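PDB 1JL5: outer membrane protein YopM from Yersinia pestis, which probably serves as a secreted virulence effector that alters host cell physiology and promotes bacterial survival in host tissues. Local coordinates for residues 45-50 against 60-65; 54-59 against 82-87; 100-105 against 120-125. All coordinates share one frame; numbering follows the deposited sequence.

Interaction 1: residues 45-50 against 60-65; sequences EWERNA and MAVSRL
E47 lies across V62 at about a right angle, and almost its whole length is spent on one methyl group. E47 CB begins the contact, 3.5 Å from V62 CG2. CG and CD then pass the same methyl, with E47 CD 3.9 Å from V62 CG2. At the tip, E47 OE1 closes to 3.1 Å from V62 CG2 and also borders V62 CB, so a carboxylate oxygen meets hydrocarbon here. The chain can run this way because CG is anti to the backbone N (chi1 -174°) and the next torsion is extended too. The methyl it meets, CG2, is the branch of V62 that sits beside the backbone N. This is the packing of an antiparallel helical hairpin, helix 36-48 against helix 58-71, which caps the N-terminal end of the leucine-rich repeat solenoid. W46, one residue earlier, brings the six-membered part of its indole edge-on against the second helix. W46 CH2 is only 3.2 Å from A61 CB, a tight fit, while W46 CE3 has V62 CG2 in the ring plane at 3.7 Å. L65 CD1 comes in obliquely, 4.1 Å from W46 CZ3. The other end of the indole looks toward the first repeat, where W46 NE1 is hydrogen-bonded to S85 OG, and R58 makes a cation-pi contact with the ring.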
loop_
_atom_site.group_PDB
_atom_site.type_symbol
_atom_site.label_atom_id
_atom_site.label_comp_id
_atom_site.label_asym_id
_atom_site.label_seq_id
_atom_site.Cartn_x
_atom_site.Cartn_y
_atom_site.Cartn_z
ATOM N N GLU A 45 19.904 42.736 -12.900
ATOM C CA GLU A 45 18.676 43.201 -13.528
ATOM C C GLU A 45 17.745 41.999 -13.609
ATOM O O GLU A 45 16.560 42.078 -13.284
ATOM C CB GLU A 45 18.969 43.737 -14.927
ATOM C CG GLU A 45 17.767 44.337 -15.639
ATOM C CD GLU A 45 17.038 45.370 -14.793
ATOM O OE1 GLU A 45 17.707 46.121 -14.048
ATOM O OE2 GLU A 45 15.791 45.439 -14.884
ATOM N N TRP A 46 18.302 40.882 -14.051
ATOM C CA TRP A 46 17.544 39.653 -14.164
ATOM C C TRP A 46 17.037 39.302 -12.771
ATOM O O TRP A 46 15.877 38.949 -12.588
ATOM C CB TRP A 46 18.444 38.545 -14.690
ATOM C CG TRP A 46 17.858 37.196 -14.545
ATOM C CD1 TRP A 46 16.876 36.636 -15.310
ATOM C CD2 TRP A 46 18.212 36.224 -13.566
ATOM N NE1 TRP A 46 16.598 35.372 -14.866
ATOM C CE2 TRP A 46 17.403 35.092 -13.792
ATOM C CE3 TRP A 46 19.136 36.198 -12.512
ATOM C CZ2 TRP A 46 17.492 33.943 -13.009
ATOM C CZ3 TRP A 46 19.227 35.052 -11.733
ATOM C CH2 TRP A 46 18.405 33.942 -11.985
ATOM N N GLU A 47 17.913 39.414 -11.785
ATOM C CA GLU A 47 17.526 39.113 -10.425
ATOM C C GLU A 47 16.346 39.968 -9.991
ATOM O O GLU A 47 15.385 39.454 -9.424
ATOM C CB GLU A 47 18.688 39.360 -9.482
ATOM C CG GLU A 47 18.396 38.941 -8.067
ATOM C CD GLU A 47 19.547 39.243 -7.159
ATOM O OE1 GLU A 47 20.692 39.256 -7.650
ATOM O OE2 GLU A 47 19.314 39.458 -5.954
ATOM N N ARG A 48 16.425 41.271 -10.257
ATOM C CA ARG A 48 15.360 42.201 -9.884
ATOM C C ARG A 48 14.068 41.870 -10.605
ATOM O O ARG A 48 12.985 42.189 -10.121
ATOM C CB ARG A 48 15.739 43.647 -10.228
ATOM C CG ARG A 48 17.075 44.097 -9.690
ATOM C CD ARG A 48 17.280 45.600 -9.818
ATOM N NE ARG A 48 18.655 45.966 -9.489
ATOM C CZ ARG A 48 19.661 45.949 -10.358
ATOM N NH1 ARG A 48 19.443 45.594 -11.619
ATOM N NH2 ARG A 48 20.887 46.268 -9.963
ATOM N N ASN A 49 14.182 41.248 -11.772
ATOM C CA ASN A 49 13.002 40.906 -12.549
ATOM C C ASN A 49 12.378 39.618 -12.078
ATOM O O ASN A 49 11.422 39.128 -12.676
ATOM C CB ASN A 49 13.344 40.787 -14.029
ATOM C CG ASN A 49 13.792 42.095 -14.618
ATOM O OD1 ASN A 49 13.460 43.161 -14.103
ATOM N ND2 ASN A 49 14.540 42.027 -15.713
ATOM N N ALA A 50 12.928 39.057 -11.011
ATOM C CA ALA A 50 12.384 37.828 -10.473
ATOM C C ALA A 50 10.911 38.067 -10.196
ATOM O O ALA A 50 10.554 38.980 -9.451
ATOM C CB ALA A 50 13.090 37.466 -9.198
ATOM N N MET A 60 20.657 33.793 -5.379
ATOM C CA MET A 60 21.597 32.686 -5.311
ATOM C C MET A 60 22.122 32.429 -6.712
ATOM O O MET A 60 23.313 32.199 -6.911
ATOM C CB MET A 60 20.909 31.427 -4.786
ATOM C CG MET A 60 21.815 30.202 -4.770
ATOM S SD MET A 60 23.161 30.332 -3.574
ATOM C CE MET A 60 24.502 30.933 -4.585
ATOM N N ALA A 61 21.220 32.465 -7.686
ATOM C CA ALA A 61 21.607 32.243 -9.066
ATOM C C ALA A 61 22.654 33.277 -9.462
ATOM O O ALA A 61 23.715 32.931 -9.977
ATOM C CB ALA A 61 20.395 32.349 -9.972
ATOM N N VAL A 62 22.353 34.547 -9.215
ATOM C CA VAL A 62 23.291 35.610 -9.550
ATOM C C VAL A 62 24.604 35.333 -8.851
ATOM O O VAL A 62 25.674 35.482 -9.430
ATOM C CB VAL A 62 22.772 36.984 -9.114
ATOM C CG1 VAL A 62 23.862 38.026 -9.296
ATOM C CG2 VAL A 62 21.548 37.353 -9.936
ATOM N N SER A 63 24.515 34.916 -7.598
ATOM C CA SER A 63 25.705 34.598 -6.833
ATOM C C SER A 63 26.480 33.496 -7.547
ATOM O O SER A 63 27.702 33.555 -7.656
ATOM C CB SER A 63 25.316 34.137 -5.431
ATOM O OG SER A 63 26.467 33.765 -4.699
ATOM N N ARG A 64 25.758 32.489 -8.036
ATOM C CA ARG A 64 26.380 31.373 -8.744
ATOM C C ARG A 64 26.951 31.906 -10.048
ATOM O O ARG A 64 28.073 31.586 -10.433
ATOM C CB ARG A 64 25.343 30.292 -9.065
ATOM C CG ARG A 64 24.552 29.760 -7.876
ATOM C CD ARG A 64 25.339 28.753 -7.070
ATOM N NE ARG A 64 24.555 28.225 -5.954
ATOM C CZ ARG A 64 23.493 27.434 -6.083
ATOM N NH1 ARG A 64 23.074 27.061 -7.284
ATOM N NH2 ARG A 64 22.841 27.022 -5.002
ATOM N N LEU A 65 26.157 32.720 -10.731
ATOM C CA LEU A 65 26.567 33.306 -11.997
ATOM C C LEU A 65 27.857 34.087 -11.827
ATOM O O LEU A 65 28.819 33.898 -12.572
ATOM C CB LEU A 65 25.469 34.229 -12.515
ATOM C CG LEU A 65 24.254 33.508 -13.090
ATOM C CD1 LEU A 65 23.060 34.438 -13.126
ATOM C CD2 LEU A 65 24.602 32.995 -14.481
#

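Interaction 2: residues 54-59 against 82-87; sequences NGEQRE and GLSSLP
E56 reaches over to S84 and takes the backbone hydrogen of S84 N on OE1, 2.7 Å away and nearly straight at 166°, from well above the carboxylate plane. Its CG lies beside the backbone N (chi1 -61°) and the chain is extended beyond, which carries the carboxylate to S84. The same oxygen is gripped side-on by R58, with R58 NE 2.8 Å from E56 OE1 and NH2 also bonded to it. Three donors thus fix OE1, and both arginine bonds lie in the guanidinium plane. R58 NH2 adds a weak bond to S84 OG, while NH1 turns to W46 O. Beneath this polar cluster L83 CD2 packs 3.9 Å from R58 CG, their side chains slanting across each other.

Water takes over at both ends. One molecule gives hydrogens to N54 O and G82 O, each 2.6 Å from it; another joins R58 NH2 to S85 OG, whose further partner is W46 NE1. At the N54 end, R338 of a neighbouring subunit bonds to G55 O. The contact lays the lead-in to helix 58-71 on the loop of LRR 1 between strands 75-77 and 95-97, with W46 of helix 36-48 packed against L83.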
loop_
_atom_site.group_PDB
_atom_site.type_symbol
_atom_site.label_atom_id
_atom_site.label_comp_id
_atom_site.label_asym_id
_atom_site.label_seq_id
_atom_site.Cartn_x
_atom_site.Cartn_y
_atom_site.Cartn_z
ATOM N N ASN A 54 7.361 34.345 -6.613
ATOM C CA ASN A 54 7.556 33.058 -7.262
ATOM C C ASN A 54 8.702 32.234 -6.704
ATOM O O ASN A 54 9.139 31.271 -7.324
ATOM C CB ASN A 54 7.717 33.229 -8.771
ATOM C CG ASN A 54 6.389 33.427 -9.469
ATOM O OD1 ASN A 54 6.261 33.168 -10.665
ATOM N ND2 ASN A 54 5.390 33.894 -8.724
ATOM N N GLY A 55 9.178 32.613 -5.526
ATOM C CA GLY A 55 10.249 31.874 -4.885
ATOM C C GLY A 55 11.493 31.663 -5.718
ATOM O O GLY A 55 12.329 30.824 -5.383
ATOM N N GLU A 56 11.624 32.407 -6.809
ATOM C CA GLU A 56 12.807 32.267 -7.636
ATOM C C GLU A 56 13.991 32.742 -6.822
ATOM O O GLU A 56 13.963 33.814 -6.225
ATOM C CB GLU A 56 12.671 33.087 -8.910
ATOM C CG GLU A 56 11.501 32.656 -9.751
ATOM C CD GLU A 56 11.663 33.040 -11.191
ATOM O OE1 GLU A 56 12.816 33.058 -11.665
ATOM O OE2 GLU A 56 10.642 33.304 -11.851
ATOM N N GLN A 57 15.026 31.923 -6.772
ATOM C CA GLN A 57 16.210 32.264 -6.014
ATOM C C GLN A 57 17.253 32.843 -6.949
ATOM O O GLN A 57 18.339 32.301 -7.127
ATOM C CB GLN A 57 16.713 31.015 -5.302
ATOM C CG GLN A 57 15.655 30.474 -4.362
ATOM C CD GLN A 57 16.019 29.144 -3.773
ATOM O OE1 GLN A 57 16.160 28.155 -4.488
ATOM N NE2 GLN A 57 16.172 29.104 -2.456
ATOM N N ARG A 58 16.895 33.963 -7.559
ATOM C CA ARG A 58 17.787 34.617 -8.487
ATOM C C ARG A 58 19.006 35.165 -7.778
ATOM O O ARG A 58 20.084 35.220 -8.356
ATOM C CB ARG A 58 17.039 35.713 -9.225
ATOM C CG ARG A 58 15.843 35.157 -9.941
ATOM C CD ARG A 58 15.420 36.020 -11.089
ATOM N NE ARG A 58 14.386 35.353 -11.867
ATOM C CZ ARG A 58 13.882 35.836 -12.994
ATOM N NH1 ARG A 58 14.324 36.992 -13.471
ATOM N NH2 ARG A 58 12.938 35.166 -13.641
ATOM N N GLU A 59 18.848 35.555 -6.520
ATOM C CA GLU A 59 19.989 36.077 -5.790
ATOM C C GLU A 59 21.062 35.007 -5.737
ATOM O O GLU A 59 22.230 35.270 -6.016
ATOM C CB GLU A 59 19.602 36.477 -4.372
ATOM C CG GLU A 59 20.794 36.946 -3.560
ATOM C CD GLU A 59 20.386 37.528 -2.232
ATOM O OE1 GLU A 59 19.474 38.376 -2.228
ATOM O OE2 GLU A 59 20.974 37.151 -1.194
ATOM N N GLY A 82 14.265 27.653 -8.745
ATOM C CA GLY A 82 12.967 28.136 -9.172
ATOM C C GLY A 82 13.047 29.201 -10.242
ATOM O O GLY A 82 12.118 29.984 -10.420
ATOM N N LEU A 83 14.154 29.225 -10.972
ATOM C CA LEU A 83 14.344 30.220 -12.017
ATOM C C LEU A 83 13.397 30.023 -13.188
ATOM O O LEU A 83 13.382 28.963 -13.808
ATOM C CB LEU A 83 15.784 30.168 -12.511
ATOM C CG LEU A 83 16.797 30.176 -11.371
ATOM C CD1 LEU A 83 18.200 30.200 -11.942
ATOM C CD2 LEU A 83 16.550 31.382 -10.470
ATOM N N SER A 84 12.599 31.043 -13.485
ATOM C CA SER A 84 11.670 30.965 -14.599
ATOM C C SER A 84 12.424 31.357 -15.860
ATOM O O SER A 84 11.897 31.288 -16.966
ATOM C CB SER A 84 10.481 31.900 -14.383
ATOM O OG SER A 84 10.910 33.229 -14.172
ATOM N N SER A 85 13.667 31.776 -15.681
ATOM C CA SER A 85 14.504 32.146 -16.810
ATOM C C SER A 85 15.920 32.269 -16.308
ATOM O O SER A 85 16.164 32.355 -15.102
ATOM C CB SER A 85 14.079 33.489 -17.411
ATOM O OG SER A 85 14.507 34.563 -16.587
ATOM N N LEU A 86 16.856 32.253 -17.240
ATOM C CA LEU A 86 18.248 32.408 -16.901
ATOM C C LEU A 86 18.694 33.642 -17.638
ATOM O O LEU A 86 18.245 33.907 -18.748
ATOM C CB LEU A 86 19.080 31.217 -17.374
ATOM C CG LEU A 86 18.781 29.866 -16.734
ATOM C CD1 LEU A 86 19.803 28.850 -17.218
ATOM C CD2 LEU A 86 18.834 29.996 -15.218
ATOM N N PRO A 87 19.563 34.436 -17.018
ATOM C CA PRO A 87 20.033 35.635 -17.697
ATOM C C PRO A 87 21.146 35.146 -18.606
ATOM O O PRO A 87 21.389 33.939 -18.698
ATOM C CB PRO A 87 20.552 36.478 -16.552
ATOM C CG PRO A 87 21.159 35.437 -15.662
ATOM C CD PRO A 87 20.128 34.335 -15.662
HETATM O O HOH W 1 9.817 29.691 -9.318
HETATM O O HOH W 2 11.656 35.282 -16.087
#

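Interaction 3: residues 100-105 against 120-125; sequences CNSLTE and NNNLKA
C100 and N120 open the contact, with C100 SG 3.6 Å from N120 CB. At N101 the backbones join directly: N101 N donates to N120 O at 2.9 Å. The side chain of N101 lies beside that of N121, both pointing the same way with their amide planes only 15° apart. In both, CG sits beside the backbone N (chi1 -76° in N101, -83° in N121), and this shared turn lays the amides side by side. This is the asparagine ladder of leucine-rich repeats, one rung from LRR 2 and the next from LRR 3. N101 ND2 bonds to L78 O and A98 O, and its OD1 accepts from L81 N and L83 N. N121 repeats the scheme one step on, its ND2 giving hydrogens to V118 O and A98 O.

S102 meets N122, whose OD1 is 3.7 Å from S102 CB and makes a weak bond to N358 of a neighbouring subunit. L103 N then donates to N121 OD1 at 3.1 Å, although the exact place of that oxygen is less sure. The side chain of L103 runs alongside N121, and L103 CB touches L123 CD2 at 3.9 Å. T104 CG2 rests 3.6 Å from N122 CB, while T104 CA directs a CH...O contact at N122 O. Water links T104 O to A125 N, and L123 CD2 packs on E105 N, 3.4 Å away.

Each ladder amide thus spends both its ends on backbone groups of its own and the preceding turn. Asparagine side chains supplement the backbone bonds between these two loops, which have no regular strand. Since L123 N bonds in turn to N141 OD1, the pattern passes to the following turn, and A98 O, shared by both ND2 atoms, links the two rungs through the backbone.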
loop_
_atom_site.group_PDB
_atom_site.type_symbol
_atom_site.label_atom_id
_atom_site.label_comp_id
_atom_site.label_asym_id
_atom_site.label_seq_id
_atom_site.Cartn_x
_atom_site.Cartn_y
_atom_site.Cartn_z
ATOM N N CYS A 100 15.864 21.509 -12.379
ATOM C CA CYS A 100 14.821 21.866 -11.437
ATOM C C CYS A 100 14.573 23.351 -11.263
ATOM O O CYS A 100 14.766 23.904 -10.190
ATOM C CB CYS A 100 15.130 21.230 -10.086
ATOM S SG CYS A 100 15.352 19.439 -10.206
ATOM N N ASN A 101 14.147 23.992 -12.336
ATOM C CA ASN A 101 13.814 25.398 -12.298
ATOM C C ASN A 101 12.526 25.458 -13.087
ATOM O O ASN A 101 11.918 24.420 -13.340
ATOM C CB ASN A 101 14.914 26.237 -12.950
ATOM C CG ASN A 101 16.134 26.383 -12.059
ATOM O OD1 ASN A 101 16.064 26.988 -10.989
ATOM N ND2 ASN A 101 17.255 25.822 -12.490
ATOM N N SER A 102 12.100 26.652 -13.467
ATOM C CA SER A 102 10.875 26.798 -14.236
ATOM C C SER A 102 11.219 27.401 -15.574
ATOM O O SER A 102 10.432 28.150 -16.154
ATOM C CB SER A 102 9.895 27.711 -13.514
ATOM O OG SER A 102 9.553 27.169 -12.260
ATOM N N LEU A 103 12.407 27.077 -16.060
ATOM C CA LEU A 103 12.860 27.602 -17.333
ATOM C C LEU A 103 11.924 27.180 -18.447
ATOM O O LEU A 103 11.657 26.000 -18.633
ATOM C CB LEU A 103 14.272 27.106 -17.627
ATOM C CG LEU A 103 15.312 27.466 -16.567
ATOM C CD1 LEU A 103 16.643 26.857 -16.941
ATOM C CD2 LEU A 103 15.422 28.983 -16.440
ATOM N N THR A 104 11.411 28.156 -19.181
ATOM C CA THR A 104 10.526 27.863 -20.293
ATOM C C THR A 104 11.343 28.154 -21.529
ATOM O O THR A 104 10.990 27.776 -22.643
ATOM C CB THR A 104 9.291 28.773 -20.285
ATOM O OG1 THR A 104 9.710 30.142 -20.343
ATOM C CG2 THR A 104 8.479 28.548 -19.021
ATOM N N GLU A 105 12.462 28.826 -21.305
ATOM C CA GLU A 105 13.355 29.210 -22.379
ATOM C C GLU A 105 14.762 29.152 -21.813
ATOM O O GLU A 105 14.956 29.246 -20.605
ATOM C CB GLU A 105 13.031 30.642 -22.814
ATOM C CG GLU A 105 13.186 30.921 -24.289
ATOM C CD GLU A 105 12.196 30.141 -25.131
ATOM O OE1 GLU A 105 12.355 28.908 -25.246
ATOM O OE2 GLU A 105 11.253 30.762 -25.669
ATOM N N ASN A 120 14.033 18.959 -15.635
ATOM C CA ASN A 120 13.067 19.507 -14.704
ATOM C C ASN A 120 12.924 21.011 -14.831
ATOM O O ASN A 120 13.240 21.776 -13.923
ATOM C CB ASN A 120 13.457 19.120 -13.285
ATOM C CG ASN A 120 13.401 17.627 -13.073
ATOM O OD1 ASN A 120 12.322 17.052 -12.968
ATOM N ND2 ASN A 120 14.563 16.987 -13.038
ATOM N N ASN A 121 12.454 21.414 -15.996
ATOM C CA ASN A 121 12.199 22.801 -16.295
ATOM C C ASN A 121 10.957 22.766 -17.147
ATOM O O ASN A 121 10.335 21.718 -17.276
ATOM C CB ASN A 121 13.381 23.419 -17.036
ATOM C CG ASN A 121 14.468 23.858 -16.091
ATOM O OD1 ASN A 121 14.250 24.735 -15.264
ATOM N ND2 ASN A 121 15.638 23.243 -16.193
ATOM N N ASN A 122 10.595 23.899 -17.727
ATOM C CA ASN A 122 9.398 23.972 -18.545
ATOM C C ASN A 122 9.767 24.287 -19.977
ATOM O O ASN A 122 9.023 24.951 -20.691
ATOM C CB ASN A 122 8.473 25.051 -17.984
ATOM C CG ASN A 122 8.090 24.785 -16.542
ATOM O OD1 ASN A 122 7.738 25.700 -15.798
ATOM N ND2 ASN A 122 8.149 23.524 -16.140
ATOM N N LEU A 123 10.927 23.800 -20.394
ATOM C CA LEU A 123 11.399 24.038 -21.745
ATOM C C LEU A 123 10.510 23.331 -22.747
ATOM O O LEU A 123 10.294 22.127 -22.653
ATOM C CB LEU A 123 12.838 23.548 -21.888
ATOM C CG LEU A 123 13.849 24.226 -20.965
ATOM C CD1 LEU A 123 15.214 23.592 -21.159
ATOM C CD2 LEU A 123 13.898 25.720 -21.269
ATOM N N LYS A 124 9.982 24.083 -23.705
ATOM C CA LYS A 124 9.124 23.495 -24.722
ATOM C C LYS A 124 9.926 23.334 -25.997
ATOM O O LYS A 124 9.534 22.606 -26.908
ATOM C CB LYS A 124 7.901 24.378 -24.978
ATOM C CG LYS A 124 6.967 24.493 -23.780
ATOM C CD LYS A 124 5.605 25.053 -24.180
ATOM C CE LYS A 124 4.885 24.117 -25.144
ATOM N NZ LYS A 124 3.514 24.593 -25.505
ATOM N N ALA A 125 11.063 24.013 -26.051
ATOM C CA ALA A 125 11.923 23.941 -27.219
ATOM C C ALA A 125 13.358 24.241 -26.835
ATOM O O ALA A 125 13.629 24.816 -25.784
ATOM C CB ALA A 125 11.450 24.926 -28.276
HETATM O O HOH W 3 9.218 22.600 -13.786
HETATM O O HOH W 4 11.543 26.365 -24.754
#

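From the N terminus, interaction 1 closes first, folding 60-65 back on 45-50 over a short connection. That connection contains the whole of 54-59, which reaches forward in interaction 2 to 82-87, so the two contacts cross. Both use helix 58-71, and W46 with R58 and S85 joins them physically. Interaction 2 ties the N-terminal end of helix 58-71 and the loop leading into it to LRR 1. Interaction 3 comes later in series, closing one circuit of the solenoid, from the loop of LRR 2 to the matching loop of LRR 3; it meets interaction 2 where L83 bonds to N101 and S102. Interactions 1 and 3 do not touch, so interaction 2 lies as the step from cap to solenoid.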